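Histone-lysine N-methyltransferase family member SUVH9 (Arabidopsis thaliana, PDB 4NJ5) acts in gene silencing, lacks methyltransferase activity, and may bind methylated DNA and recruit RNA polymerase V to chromatin in RNA-directed DNA methylation. Local coordinates at residues Ser319-Tyr324 and Thr329-Lys334; Met28-Glu33 and Ala51-Ser56. All coordinates share one frame; numbering follows the deposited sequence.

Interaction 1: Ser319-Tyr324 and Thr329-Lys334; sequences SGEIAY and TLIRQK
The carbonyl oxygen of Ala-323 is gripped twice: Ile-331 N donates to it over 3.1 Å in a nearly straight bond (168° at the hydrogen), and a water donates to it over 2.6 Å. That water in turn accepts from Arg-332 N, so one oxygen holds the Ile-331 amide directly and the Arg-332 amide through the water. Beside it Tyr-324 and Leu-330 form a single beta bridge, with a CA-H...O contact from Tyr-324 CA to Thr-329 O at 3.3 Å. The second tie is ionic. Glu-321 holds CG opposite its own amide nitrogen (chi1 -169°) and runs on extended, which brings OE2 to the guanidinium edge, 2.7 Å from Arg-332 NH1. Carboxylate and guanidinium lie nearly coplanar, 11° apart, yet both oxygens turn to the same NH1, and as hydrogen bonds the two links are weak. With an alanine in place of Arg-332, the Glu-321 carboxylate would probably lose this positively charged mate and be freer to turn. Side-chain carbons pack around the backbone carbonyls. The short Ala-323 side chain fits between Lys-334 CD, 4.0 Å from its CB, and the Tyr-324 ring, where it lies over one face, offset toward the rim; Leu-330 CD1 lies beside Ala-323 O and packs on Ala-323 CB at 4.3 Å. Both segments belong to the pre-SET loop between helix 313-317, which a Schellman motif closes at Ser-319, and strand 337-338. Ala-323, Tyr-324 and Leu-330 pack on Ile-337 of that strand, while Tyr-324 and Leu-330 also reach Phe-489 of strand 485-490.

Interaction 2: Met28-Glu33 and Ala51-Ser56; sequences MFLMME and AGKAGS
Leu-30 reaches from helix 8-35 to Lys-53 and Ala-54 of helix 46-60 with a single methyl. Its CB leaves the backbone toward the other helix, and CG stands opposite the carbonyl carbon (chi1 -66°). With chi2 near 180°, CD1 continues the line of the chain outward, so the branch arrives end-on. There CD1 lies 3.7 Å from Ala-54 N. It is 3.9 Å from Lys-53 CB, with Lys-53 CG scarcely farther, and it also approaches Ala-54 CB at 4.2 Å. The methyl is thus set against the backbone where two residues join, with the aliphatic root of the lysine and the alanine methyl about it. Leu-30 and Lys-53 cross at about a right angle. Lys-53, an exposed residue, suits the margin because its first carbons are apolar while its chain, bent at chi2 and chi4, carries the amine onward. Ala-54 is short enough to let the leucine come up to its amide, and its own methyl also packs on Tyr-23 and Arg-27 of helix 8-35. Beyond the six-residue segments, Leu-30 touches Lys-50 and Met-57, so it meets helix 46-60 along more than one turn. On the far helix, Ser-56 OG donates to Lys-53 O over 3.0 Å, a local bond. Chemically the meeting of the two segments is van der Waals packing alone: carbon against carbon and backbone, without a charge pair or directional bond, and it depends on shape.

How the interactions relate
Interaction 1 and interaction 2 follow one another along the chain, interaction 2 closing well before interaction 1 opens, and their centres lie about 17 Å apart. They nevertheless touch through Met-28, whose side chain leaves helix 8-35 toward the pre-SET loop: its CE is 3.3 Å from Leu-330 O, 3.6 Å from Thr-329 CG2 and 3.9 Å from Ile-331 CA. Helix 8-35 therefore packs directly on segment 329-334 through Met-28, which takes no part in the Leu-30 contact with helix 46-60. Segment 319-324 lies close to the zinc cluster: the Ile-322 side chain is about 6 Å from a zinc ion and about 5 Å from the side chains of Cys-308 and Cys-314. Interaction 2 lies away from the zinc-binding cysteines.

Interaction 1: Ser319-Tyr324 and Thr329-Lys334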
loop_
_atom_site.group_PDB
_atom_site.type_symbol
_atom_site.label_atom_id
_atom_site.label_comp_id
_atom_site.label_asym_id
_atom_site.label_seq_id
_atom_site.Cartn_x
_atom_site.Cartn_y
_atom_site.Cartn_z
ATOM N N SER A 319 4.167 -24.648 -8.935
ATOM C CA SER A 319 4.124 -24.521 -10.394
ATOM C C SER A 319 5.348 -23.831 -10.985
ATOM O O SER A 319 5.256 -23.166 -12.018
ATOM C CB SER A 319 2.852 -23.795 -10.844
ATOM O OG SER A 319 1.696 -24.546 -10.511
ATOM N N GLY A 320 6.489 -23.987 -10.325
ATOM C CA GLY A 320 7.734 -23.435 -10.824
ATOM C C GLY A 320 8.035 -22.022 -10.357
ATOM O O GLY A 320 9.033 -21.435 -10.766
ATOM N N GLU A 321 7.193 -21.469 -9.490
ATOM C CA GLU A 321 7.427 -20.109 -9.015
ATOM C C GLU A 321 7.037 -19.906 -7.556
ATOM O O GLU A 321 5.866 -19.996 -7.200
ATOM C CB GLU A 321 6.702 -19.088 -9.897
ATOM C CG GLU A 321 7.118 -17.649 -9.624
ATOM C CD GLU A 321 6.243 -16.635 -10.333
ATOM O OE1 GLU A 321 5.030 -16.892 -10.478
ATOM O OE2 GLU A 321 6.768 -15.581 -10.745
ATOM N N ILE A 322 8.034 -19.630 -6.721
ATOM C CA ILE A 322 7.809 -19.299 -5.322
ATOM C C ILE A 322 6.920 -18.063 -5.238
ATOM O O ILE A 322 7.190 -17.052 -5.880
ATOM C CB ILE A 322 9.136 -19.028 -4.593
ATOM C CG1 ILE A 322 10.046 -20.254 -4.662
ATOM C CG2 ILE A 322 8.881 -18.655 -3.144
ATOM C CD1 ILE A 322 9.606 -21.392 -3.766
ATOM N N ALA A 323 5.856 -18.156 -4.448
ATOM C CA ALA A 323 4.834 -17.112 -4.392
ATOM C C ALA A 323 5.356 -15.713 -4.048
ATOM O O ALA A 323 4.797 -14.719 -4.502
ATOM C CB ALA A 323 3.726 -17.510 -3.433
ATOM N N TYR A 324 6.417 -15.631 -3.252
ATOM C CA TYR A 324 6.843 -14.342 -2.714
ATOM C C TYR A 324 8.254 -13.951 -3.126
ATOM O O TYR A 324 9.089 -14.813 -3.405
ATOM C CB TYR A 324 6.762 -14.349 -1.187
ATOM C CG TYR A 324 5.555 -15.064 -0.634
ATOM C CD1 TYR A 324 4.360 -14.392 -0.419
ATOM C CD2 TYR A 324 5.613 -16.413 -0.318
ATOM C CE1 TYR A 324 3.257 -15.047 0.095
ATOM C CE2 TYR A 324 4.517 -17.077 0.194
ATOM C CZ TYR A 324 3.341 -16.389 0.401
ATOM O OH TYR A 324 2.245 -17.053 0.911
ATOM N N THR A 329 6.737 -10.172 -0.236
ATOM C CA THR A 329 5.649 -9.603 -1.028
ATOM C C THR A 329 5.138 -10.581 -2.082
ATOM O O THR A 329 5.926 -11.206 -2.793
ATOM C CB THR A 329 6.104 -8.298 -1.724
ATOM O OG1 THR A 329 6.703 -7.424 -0.759
ATOM C CG2 THR A 329 4.929 -7.591 -2.376
ATOM N N LEU A 330 3.818 -10.713 -2.176
ATOM C CA LEU A 330 3.212 -11.557 -3.203
ATOM C C LEU A 330 3.566 -11.026 -4.590
ATOM O O LEU A 330 3.401 -9.839 -4.865
ATOM C CB LEU A 330 1.690 -11.620 -3.039
ATOM C CG LEU A 330 0.968 -12.542 -4.033
ATOM C CD1 LEU A 330 1.329 -13.997 -3.776
ATOM C CD2 LEU A 330 -0.543 -12.350 -3.992
ATOM N N ILE A 331 4.053 -11.910 -5.458
ATOM C CA ILE A 331 4.434 -11.527 -6.814
ATOM C C ILE A 331 3.224 -11.503 -7.751
ATOM O O ILE A 331 2.983 -10.513 -8.443
ATOM C CB ILE A 331 5.520 -12.465 -7.380
ATOM C CG1 ILE A 331 6.770 -12.433 -6.493
ATOM C CG2 ILE A 331 5.870 -12.074 -8.811
ATOM C CD1 ILE A 331 7.815 -13.481 -6.846
ATOM N N ARG A 332 2.467 -12.599 -7.762
ATOM C CA ARG A 332 1.238 -12.701 -8.546
ATOM C C ARG A 332 0.229 -13.597 -7.820
ATOM O O ARG A 332 0.614 -14.381 -6.958
ATOM C CB ARG A 332 1.532 -13.271 -9.936
ATOM C CG ARG A 332 2.150 -14.671 -9.930
ATOM C CD ARG A 332 2.522 -15.113 -11.341
ATOM N NE ARG A 332 2.755 -13.963 -12.207
ATOM C CZ ARG A 332 3.934 -13.378 -12.392
ATOM N NH1 ARG A 332 5.018 -13.836 -11.783
ATOM N NH2 ARG A 332 4.027 -12.332 -13.196
ATOM N N GLN A 333 -1.053 -13.478 -8.164
ATOM C CA GLN A 333 -2.082 -14.380 -7.640
ATOM C C GLN A 333 -1.851 -15.816 -8.125
ATOM O O GLN A 333 -1.387 -16.035 -9.243
ATOM C CB GLN A 333 -3.487 -13.929 -8.080
ATOM C CG GLN A 333 -4.001 -12.640 -7.441
ATOM C CD GLN A 333 -5.469 -12.380 -7.763
ATOM O OE1 GLN A 333 -6.246 -13.314 -7.967
ATOM N NE2 GLN A 333 -5.852 -11.107 -7.811
ATOM N N LYS A 334 -2.175 -16.789 -7.276
ATOM C CA LYS A 334 -2.151 -18.209 -7.645
ATOM C C LYS A 334 -3.299 -18.929 -6.927
ATOM O O LYS A 334 -3.743 -18.477 -5.884
ATOM C CB LYS A 334 -0.779 -18.862 -7.361
ATOM C CG LYS A 334 0.063 -18.180 -6.295
ATOM C CD LYS A 334 1.537 -18.092 -6.733
ATOM C CE LYS A 334 2.073 -19.428 -7.252
ATOM N NZ LYS A 334 2.240 -20.434 -6.165
HETATM O O HOH W 1 3.248 -15.216 -6.506
#

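Interaction 2: Met28-Glu33 and Ala51-Ser56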
loop_
_atom_site.group_PDB
_atom_site.type_symbol
_atom_site.label_atom_id
_atom_site.label_comp_id
_atom_site.label_asym_id
_atom_site.label_seq_id
_atom_site.Cartn_x
_atom_site.Cartn_y
_atom_site.Cartn_z
ATOM N N MET A 28 9.415 -4.967 -8.644
ATOM C CA MET A 28 9.595 -6.275 -8.027
ATOM C C MET A 28 10.324 -7.243 -8.957
ATOM O O MET A 28 11.136 -8.053 -8.510
ATOM C CB MET A 28 8.251 -6.847 -7.569
ATOM C CG MET A 28 7.663 -6.112 -6.370
ATOM S SD MET A 28 6.010 -6.675 -5.924
ATOM C CE MET A 28 6.338 -8.399 -5.547
ATOM N N PHE A 29 10.050 -7.139 -10.253
ATOM C CA PHE A 29 10.709 -7.994 -11.232
ATOM C C PHE A 29 12.203 -7.708 -11.335
ATOM O O PHE A 29 13.016 -8.632 -11.378
ATOM C CB PHE A 29 10.066 -7.846 -12.609
ATOM C CG PHE A 29 10.828 -8.535 -13.704
ATOM C CD1 PHE A 29 10.775 -9.915 -13.840
ATOM C CD2 PHE A 29 11.602 -7.806 -14.595
ATOM C CE1 PHE A 29 11.477 -10.556 -14.842
ATOM C CE2 PHE A 29 12.310 -8.441 -15.603
ATOM C CZ PHE A 29 12.247 -9.819 -15.727
ATOM N N LEU A 30 12.553 -6.426 -11.390
ATOM C CA LEU A 30 13.951 -6.010 -11.442
ATOM C C LEU A 30 14.694 -6.479 -10.195
ATOM O O LEU A 30 15.866 -6.915 -10.262
ATOM C CB LEU A 30 14.040 -4.491 -11.556
ATOM C CG LEU A 30 13.484 -3.937 -12.864
ATOM C CD1 LEU A 30 13.503 -2.417 -12.872
ATOM C CD2 LEU A 30 14.279 -4.492 -14.039
ATOM N N MET A 31 14.001 -6.406 -9.060
ATOM C CA MET A 31 14.546 -6.921 -7.808
ATOM C C MET A 31 14.736 -8.445 -7.836
ATOM O O MET A 31 15.742 -8.958 -7.347
ATOM C CB MET A 31 13.682 -6.491 -6.614
ATOM C CG MET A 31 13.378 -5.000 -6.584
ATOM S SD MET A 31 13.352 -4.245 -4.952
ATOM C CE MET A 31 14.988 -3.529 -4.957
ATOM N N MET A 32 13.794 -9.180 -8.408
ATOM C CA MET A 32 13.960 -10.630 -8.482
ATOM C C MET A 32 15.122 -10.977 -9.410
ATOM O O MET A 32 15.882 -11.908 -9.154
ATOM C CB MET A 32 12.667 -11.312 -8.942
ATOM C CG MET A 32 11.609 -11.434 -7.850
ATOM S SD MET A 32 12.173 -12.476 -6.485
ATOM C CE MET A 32 12.208 -14.081 -7.282
ATOM N N GLU A 33 15.274 -10.200 -10.477
ATOM C CA GLU A 33 16.323 -10.465 -11.452
ATOM C C GLU A 33 17.700 -10.238 -10.853
ATOM O O GLU A 33 18.605 -11.058 -11.029
ATOM C CB GLU A 33 16.130 -9.626 -12.722
ATOM C CG GLU A 33 14.981 -10.092 -13.619
ATOM C CD GLU A 33 15.102 -11.550 -14.048
ATOM O OE1 GLU A 33 15.653 -11.813 -15.140
ATOM O OE2 GLU A 33 14.632 -12.435 -13.299
ATOM N N ALA A 51 13.852 1.346 -8.408
ATOM C CA ALA A 51 12.714 2.231 -8.586
ATOM C C ALA A 51 12.943 3.160 -9.777
ATOM O O ALA A 51 12.062 3.330 -10.628
ATOM C CB ALA A 51 12.481 3.034 -7.323
ATOM N N GLY A 52 14.133 3.753 -9.834
ATOM C CA GLY A 52 14.495 4.641 -10.923
ATOM C C GLY A 52 14.505 3.925 -12.260
ATOM O O GLY A 52 14.069 4.472 -13.279
ATOM N N LYS A 53 14.998 2.690 -12.256
ATOM C CA LYS A 53 15.034 1.900 -13.478
ATOM C C LYS A 53 13.626 1.560 -13.958
ATOM O O LYS A 53 13.335 1.642 -15.155
ATOM C CB LYS A 53 15.852 0.625 -13.286
ATOM C CG LYS A 53 16.207 -0.062 -14.593
ATOM C CD LYS A 53 16.826 0.930 -15.565
ATOM C CE LYS A 53 17.385 0.237 -16.796
ATOM N NZ LYS A 53 16.331 -0.489 -17.554
ATOM N N ALA A 54 12.755 1.185 -13.023
ATOM C CA ALA A 54 11.359 0.915 -13.354
ATOM C C ALA A 54 10.722 2.155 -13.981
ATOM O O ALA A 54 10.022 2.068 -14.996
ATOM C CB ALA A 54 10.592 0.484 -12.117
ATOM N N GLY A 55 10.989 3.309 -13.380
ATOM C CA GLY A 55 10.551 4.571 -13.941
ATOM C C GLY A 55 11.007 4.805 -15.373
ATOM O O GLY A 55 10.186 5.101 -16.241
ATOM N N SER A 56 12.307 4.671 -15.628
ATOM C CA SER A 56 12.848 4.957 -16.961
ATOM C C SER A 56 12.323 3.981 -18.016
ATOM O O SER A 56 12.050 4.360 -19.164
ATOM C CB SER A 56 14.380 4.945 -16.945
ATOM O OG SER A 56 14.883 3.626 -16.809
#